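Local coordinates for pyoverdine biosynthesis protein PvcB (Pseudomonas aeruginosa, PDB 4YLM) that uses iron and 2-oxoglutarate to oxidise tyrosine isonitrile, a step in the biosynthesis of paerucumarin, at residues Glu81-Glu95 with Arg269-Ala281. Numbering follows the deposited sequence.
Sequences EVMLWPFGAVLELVE and RAPRHLRRVHIHA
The Arg276 guanidinium is sandwiched: Leu91 CD2 sits over the centre of one face, 3.5 Å from Arg276 CZ, and His278 CE1 over the centre of the other. That imidazole meets Trp85 at its edge, where Trp85 NE1 donates to His278 ND1 in the plane of both rings at 3.1 Å. Further along, Met83 CB lies over a face of the His280 ring; with CG anti to the backbone N (chi1 -175°) and the chain turned at chi3, Met83 CE reaches His278 ND1 at 3.3 Å. On the other face of the sheet, Val94 CG2 lies over one face of the His273 ring, while Glu92 OE1 accepts a hydrogen bond from His273 NE2 at the ring's edge, 2.6 Å away. A bend at chi2 (-75°) curls Glu92 back so that Arg275 NE also bonds both of its oxygens, making a salt bridge. Strand 91-95 runs antiparallel to strand 272-281, paired from Leu91–Arg276 to Glu95–Arg272. Beyond the pairing, Glu95 OE1 meets Arg269 NH1 at 2.8 Å and also salt-bridges Arg263. Between strands 82-83 and 91-95 the chain leaves the edge in a loop with a type I turn, Trp85 to Gly88. With ND1 accepting from Trp85, His278 NE2 is left to donate, and it hydrogen-bonds Asp114 OD2, a probable iron ligand; His278 is therefore a second-shell residue that probably helps orient that carboxylate, with Trp85 behind it fixing the imidazole.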
loop_
_atom_site.group_PDB
_atom_site.type_symbol
_atom_site.label_atom_id
_atom_site.label_comp_id
_atom_site.label_asym_id
_atom_site.label_seq_id
_atom_site.Cartn_x
_atom_site.Cartn_y
_atom_site.Cartn_z
ATOM N N GLU A 81 0.263 15.448 -4.541
ATOM C CA GLU A 81 0.537 16.740 -5.178
ATOM C C GLU A 81 -0.679 17.662 -5.079
ATOM O O GLU A 81 -1.685 17.448 -5.752
ATOM C CB GLU A 81 0.914 16.547 -6.651
ATOM C CG GLU A 81 1.413 17.823 -7.331
ATOM C CD GLU A 81 1.484 17.699 -8.856
ATOM O OE1 GLU A 81 1.723 18.730 -9.519
ATOM O OE2 GLU A 81 1.293 16.581 -9.394
ATOM N N VAL A 82 -0.597 18.684 -4.234
ATOM C CA VAL A 82 -1.743 19.568 -4.039
ATOM C C VAL A 82 -2.009 20.343 -5.319
ATOM O O VAL A 82 -1.082 20.814 -5.965
ATOM C CB VAL A 82 -1.520 20.545 -2.864
ATOM C CG1 VAL A 82 -2.568 21.663 -2.871
ATOM C CG2 VAL A 82 -1.537 19.795 -1.531
ATOM N N MET A 83 -3.273 20.437 -5.714
ATOM C CA MET A 83 -3.639 21.318 -6.805
ATOM C C MET A 83 -3.887 22.719 -6.231
ATOM O O MET A 83 -4.880 22.952 -5.528
ATOM C CB MET A 83 -4.873 20.807 -7.546
ATOM C CG MET A 83 -5.223 21.636 -8.774
ATOM S SD MET A 83 -6.644 21.020 -9.714
ATOM C CE MET A 83 -7.972 21.853 -8.883
ATOM N N LEU A 84 -2.969 23.637 -6.519
ATOM C CA LEU A 84 -3.000 24.969 -5.927
ATOM C C LEU A 84 -3.910 25.924 -6.685
ATOM O O LEU A 84 -3.960 25.921 -7.918
ATOM C CB LEU A 84 -1.588 25.550 -5.831
ATOM C CG LEU A 84 -0.670 24.926 -4.776
ATOM C CD1 LEU A 84 0.759 25.441 -4.942
ATOM C CD2 LEU A 84 -1.187 25.192 -3.361
ATOM N N TRP A 85 -4.647 26.733 -5.935
ATOM C CA TRP A 85 -5.475 27.773 -6.528
ATOM C C TRP A 85 -4.793 29.114 -6.255
ATOM O O TRP A 85 -3.814 29.173 -5.513
ATOM C CB TRP A 85 -6.865 27.759 -5.899
ATOM C CG TRP A 85 -7.720 26.586 -6.292
ATOM C CD1 TRP A 85 -7.603 25.288 -5.859
ATOM C CD2 TRP A 85 -8.845 26.612 -7.178
ATOM N NE1 TRP A 85 -8.584 24.511 -6.432
ATOM C CE2 TRP A 85 -9.357 25.301 -7.245
ATOM C CE3 TRP A 85 -9.468 27.620 -7.922
ATOM C CZ2 TRP A 85 -10.457 24.972 -8.033
ATOM C CZ3 TRP A 85 -10.558 27.290 -8.703
ATOM C CH2 TRP A 85 -11.045 25.978 -8.750
ATOM N N PRO A 86 -5.308 30.201 -6.843
ATOM C CA PRO A 86 -4.716 31.505 -6.511
ATOM C C PRO A 86 -4.736 31.778 -5.007
ATOM O O PRO A 86 -3.839 32.453 -4.491
ATOM C CB PRO A 86 -5.606 32.485 -7.266
ATOM C CG PRO A 86 -6.056 31.695 -8.467
ATOM C CD PRO A 86 -6.261 30.291 -7.961
ATOM N N PHE A 87 -5.725 31.233 -4.302
ATOM C CA PHE A 87 -5.795 31.415 -2.851
ATOM C C PHE A 87 -4.874 30.472 -2.065
ATOM O O PHE A 87 -4.813 30.535 -0.838
ATOM C CB PHE A 87 -7.234 31.283 -2.349
ATOM C CG PHE A 87 -7.917 29.993 -2.747
ATOM C CD1 PHE A 87 -8.856 29.980 -3.769
ATOM C CD2 PHE A 87 -7.637 28.799 -2.076
ATOM C CE1 PHE A 87 -9.509 28.801 -4.138
ATOM C CE2 PHE A 87 -8.285 27.607 -2.436
ATOM C CZ PHE A 87 -9.218 27.609 -3.467
ATOM N N GLY A 88 -4.165 29.595 -2.764
ATOM C CA GLY A 88 -3.326 28.619 -2.086
ATOM C C GLY A 88 -3.935 27.223 -2.106
ATOM O O GLY A 88 -4.585 26.851 -3.072
ATOM N N ALA A 89 -3.743 26.466 -1.032
ATOM C CA ALA A 89 -4.185 25.076 -0.975
ATOM C C ALA A 89 -5.627 24.912 -0.484
ATOM O O ALA A 89 -6.365 24.067 -0.987
ATOM C CB ALA A 89 -3.228 24.254 -0.089
ATOM N N VAL A 90 -6.020 25.722 0.493
ATOM C CA VAL A 90 -7.270 25.509 1.225
ATOM C C VAL A 90 -8.402 26.481 0.865
ATOM O O VAL A 90 -8.277 27.704 1.031
ATOM C CB VAL A 90 -7.025 25.600 2.743
ATOM C CG1 VAL A 90 -8.341 25.557 3.514
ATOM C CG2 VAL A 90 -6.095 24.486 3.200
ATOM N N LEU A 91 -9.511 25.936 0.384
ATOM C CA LEU A 91 -10.735 26.729 0.207
ATOM C C LEU A 91 -11.515 26.734 1.523
ATOM O O LEU A 91 -11.835 25.669 2.060
ATOM C CB LEU A 91 -11.601 26.147 -0.919
ATOM C CG LEU A 91 -12.967 26.829 -1.132
ATOM C CD1 LEU A 91 -12.776 28.239 -1.665
ATOM C CD2 LEU A 91 -13.854 26.012 -2.067
ATOM N N GLU A 92 -11.794 27.924 2.061
ATOM C CA GLU A 92 -12.572 28.050 3.299
ATOM C C GLU A 92 -14.054 28.032 2.975
ATOM O O GLU A 92 -14.506 28.772 2.109
ATOM C CB GLU A 92 -12.231 29.361 4.023
ATOM C CG GLU A 92 -10.780 29.479 4.460
ATOM C CD GLU A 92 -10.455 28.629 5.687
ATOM O OE1 GLU A 92 -11.354 28.379 6.524
ATOM O OE2 GLU A 92 -9.290 28.221 5.824
ATOM N N LEU A 93 -14.820 27.194 3.665
ATOM C CA LEU A 93 -16.259 27.103 3.396
ATOM C C LEU A 93 -16.989 27.298 4.706
ATOM O O LEU A 93 -17.191 26.348 5.467
ATOM C CB LEU A 93 -16.627 25.747 2.784
ATOM C CG LEU A 93 -16.069 25.441 1.390
ATOM C CD1 LEU A 93 -16.112 23.946 1.100
ATOM C CD2 LEU A 93 -16.816 26.212 0.303
ATOM N N VAL A 94 -17.361 28.543 4.978
ATOM C CA VAL A 94 -17.904 28.903 6.281
ATOM C C VAL A 94 -19.343 29.358 6.116
ATOM O O VAL A 94 -19.644 30.181 5.250
ATOM C CB VAL A 94 -17.085 30.027 6.937
ATOM C CG1 VAL A 94 -17.589 30.309 8.351
ATOM C CG2 VAL A 94 -15.611 29.658 6.964
ATOM N N GLU A 95 -20.230 28.802 6.929
ATOM C CA GLU A 95 -21.636 29.181 6.897
ATOM C C GLU A 95 -22.114 29.553 8.287
ATOM O O GLU A 95 -21.675 28.967 9.284
ATOM C CB GLU A 95 -22.487 28.051 6.333
ATOM C CG GLU A 95 -22.093 27.670 4.926
ATOM C CD GLU A 95 -23.200 26.964 4.199
ATOM O OE1 GLU A 95 -23.108 26.824 2.962
ATOM O OE2 GLU A 95 -24.170 26.552 4.867
ATOM N N ARG A 269 -30.236 26.938 7.453
ATOM C CA ARG A 269 -28.788 26.808 7.339
ATOM C C ARG A 269 -28.162 26.792 8.722
ATOM O O ARG A 269 -28.386 27.697 9.512
ATOM C CB ARG A 269 -28.215 27.970 6.525
ATOM C CG ARG A 269 -26.775 27.776 6.119
ATOM C CD ARG A 269 -26.189 29.040 5.521
ATOM N NE ARG A 269 -26.885 29.453 4.308
ATOM C CZ ARG A 269 -26.526 29.095 3.081
ATOM N NH1 ARG A 269 -25.477 28.306 2.895
ATOM N NH2 ARG A 269 -27.216 29.527 2.034
ATOM N N ALA A 270 -27.387 25.758 9.025
ATOM C CA ALA A 270 -26.747 25.658 10.333
ATOM C C ALA A 270 -25.323 26.208 10.274
ATOM O O ALA A 270 -24.767 26.370 9.193
ATOM C CB ALA A 270 -26.751 24.221 10.821
ATOM N N PRO A 271 -24.740 26.519 11.435
ATOM C CA PRO A 271 -23.373 27.043 11.490
ATOM C C PRO A 271 -22.362 25.930 11.194
ATOM O O PRO A 271 -22.430 24.858 11.802
ATOM C CB PRO A 271 -23.244 27.514 12.931
ATOM C CG PRO A 271 -24.228 26.707 13.681
ATOM C CD PRO A 271 -25.363 26.453 12.764
ATOM N N ARG A 272 -21.439 26.178 10.274
ATOM C CA ARG A 272 -20.556 25.118 9.816
ATOM C C ARG A 272 -19.300 25.680 9.193
ATOM O O ARG A 272 -19.350 26.664 8.458
ATOM C CB ARG A 272 -21.281 24.264 8.782
ATOM C CG ARG A 272 -20.572 22.977 8.427
ATOM C CD ARG A 272 -21.476 22.130 7.563
ATOM N NE ARG A 272 -21.441 22.560 6.171
ATOM C CZ ARG A 272 -22.385 22.274 5.285
ATOM N NH1 ARG A 272 -23.458 21.581 5.661
ATOM N NH2 ARG A 272 -22.261 22.685 4.032
ATOM N N HIS A 273 -18.173 25.036 9.474
ATOM C CA HIS A 273 -16.912 25.449 8.898
ATOM C C HIS A 273 -16.179 24.242 8.286
ATOM O O HIS A 273 -15.746 23.345 9.006
ATOM C CB HIS A 273 -16.065 26.130 9.974
ATOM C CG HIS A 273 -14.794 26.727 9.458
ATOM N ND1 HIS A 273 -13.938 27.457 10.256
ATOM C CD2 HIS A 273 -14.230 26.696 8.226
ATOM C CE1 HIS A 273 -12.903 27.853 9.536
ATOM N NE2 HIS A 273 -13.051 27.400 8.303
ATOM N N LEU A 274 -16.067 24.226 6.960
ATOM C CA LEU A 274 -15.320 23.195 6.244
ATOM C C LEU A 274 -14.139 23.818 5.528
ATOM O O LEU A 274 -14.174 25.000 5.163
ATOM C CB LEU A 274 -16.186 22.517 5.167
ATOM C CG LEU A 274 -17.527 21.908 5.548
ATOM C CD1 LEU A 274 -18.158 21.288 4.314
ATOM C CD2 LEU A 274 -17.356 20.873 6.658
ATOM N N ARG A 275 -13.117 22.998 5.293
ATOM C CA ARG A 275 -11.951 23.386 4.514
ATOM C C ARG A 275 -11.687 22.324 3.456
ATOM O O ARG A 275 -11.662 21.135 3.772
ATOM C CB ARG A 275 -10.729 23.532 5.431
ATOM C CG ARG A 275 -10.703 24.860 6.187
ATOM C CD ARG A 275 -9.567 24.944 7.187
ATOM N NE ARG A 275 -9.633 26.232 7.856
ATOM C CZ ARG A 275 -9.239 26.467 9.101
ATOM N NH1 ARG A 275 -8.712 25.496 9.843
ATOM N NH2 ARG A 275 -9.376 27.690 9.603
ATOM N N ARG A 276 -11.497 22.742 2.207
ATOM C CA ARG A 276 -11.287 21.786 1.125
ATOM C C ARG A 276 -9.956 21.988 0.410
ATOM O O ARG A 276 -9.580 23.120 0.074
ATOM C CB ARG A 276 -12.418 21.862 0.099
ATOM C CG ARG A 276 -12.252 20.861 -1.055
ATOM C CD ARG A 276 -12.821 21.414 -2.355
ATOM N NE ARG A 276 -12.000 22.497 -2.885
ATOM C CZ ARG A 276 -12.401 23.341 -3.833
ATOM N NH1 ARG A 276 -13.613 23.231 -4.346
ATOM N NH2 ARG A 276 -11.593 24.304 -4.258
ATOM N N VAL A 277 -9.266 20.874 0.164
ATOM C CA VAL A 277 -8.028 20.840 -0.609
ATOM C C VAL A 277 -8.191 19.844 -1.760
ATOM O O VAL A 277 -8.777 18.770 -1.579
ATOM C CB VAL A 277 -6.843 20.404 0.284
ATOM C CG1 VAL A 277 -5.530 20.330 -0.527
ATOM C CG2 VAL A 277 -6.707 21.353 1.488
ATOM N N HIS A 278 -7.702 20.213 -2.943
ATOM C CA HIS A 278 -7.714 19.334 -4.102
ATOM C C HIS A 278 -6.359 18.637 -4.233
ATOM O O HIS A 278 -5.325 19.255 -3.993
ATOM C CB HIS A 278 -7.972 20.145 -5.372
ATOM C CG HIS A 278 -9.416 20.454 -5.619
ATOM N ND1 HIS A 278 -9.839 21.669 -6.112
ATOM C CD2 HIS A 278 -10.530 19.693 -5.490
ATOM C CE1 HIS A 278 -11.154 21.649 -6.263
ATOM N NE2 HIS A 278 -11.598 20.463 -5.887
ATOM N N ILE A 279 -6.367 17.362 -4.620
ATOM C CA ILE A 279 -5.125 16.616 -4.849
ATOM C C ILE A 279 -5.105 16.177 -6.297
ATOM O O ILE A 279 -6.071 15.591 -6.778
ATOM C CB ILE A 279 -5.032 15.363 -3.957
ATOM C CG1 ILE A 279 -5.321 15.719 -2.494
ATOM C CG2 ILE A 279 -3.671 14.643 -4.152
ATOM C CD1 ILE A 279 -4.288 16.611 -1.853
ATOM N N HIS A 280 -4.008 16.457 -6.992
ATOM C CA HIS A 280 -3.869 16.080 -8.391
ATOM C C HIS A 280 -3.874 14.565 -8.537
ATOM O O HIS A 280 -3.507 13.844 -7.611
ATOM C CB HIS A 280 -2.541 16.600 -8.946
ATOM C CG HIS A 280 -2.596 18.015 -9.435
ATOM N ND1 HIS A 280 -3.401 18.410 -10.483
ATOM C CD2 HIS A 280 -1.936 19.126 -9.027
ATOM C CE1 HIS A 280 -3.233 19.702 -10.700
ATOM N NE2 HIS A 280 -2.343 20.158 -9.835
ATOM N N ALA A 281 -4.293 14.101 -9.704
ATOM C CA ALA A 281 -4.052 12.726 -10.128
ATOM C C ALA A 281 -2.546 12.495 -10.307
ATOM O O ALA A 281 -1.756 13.442 -10.259
ATOM C CB ALA A 281 -4.809 12.443 -11.443
HETATM O O HOH W 1 0.481 14.154 -8.958
HETATM O O HOH W 2 -0.848 13.609 -6.438
HETATM O O HOH W 3 -6.541 22.800 -3.312
HETATM O O HOH W 4 -0.991 22.961 -8.710
HETATM O O HOH W 5 -19.798 24.947 5.122
#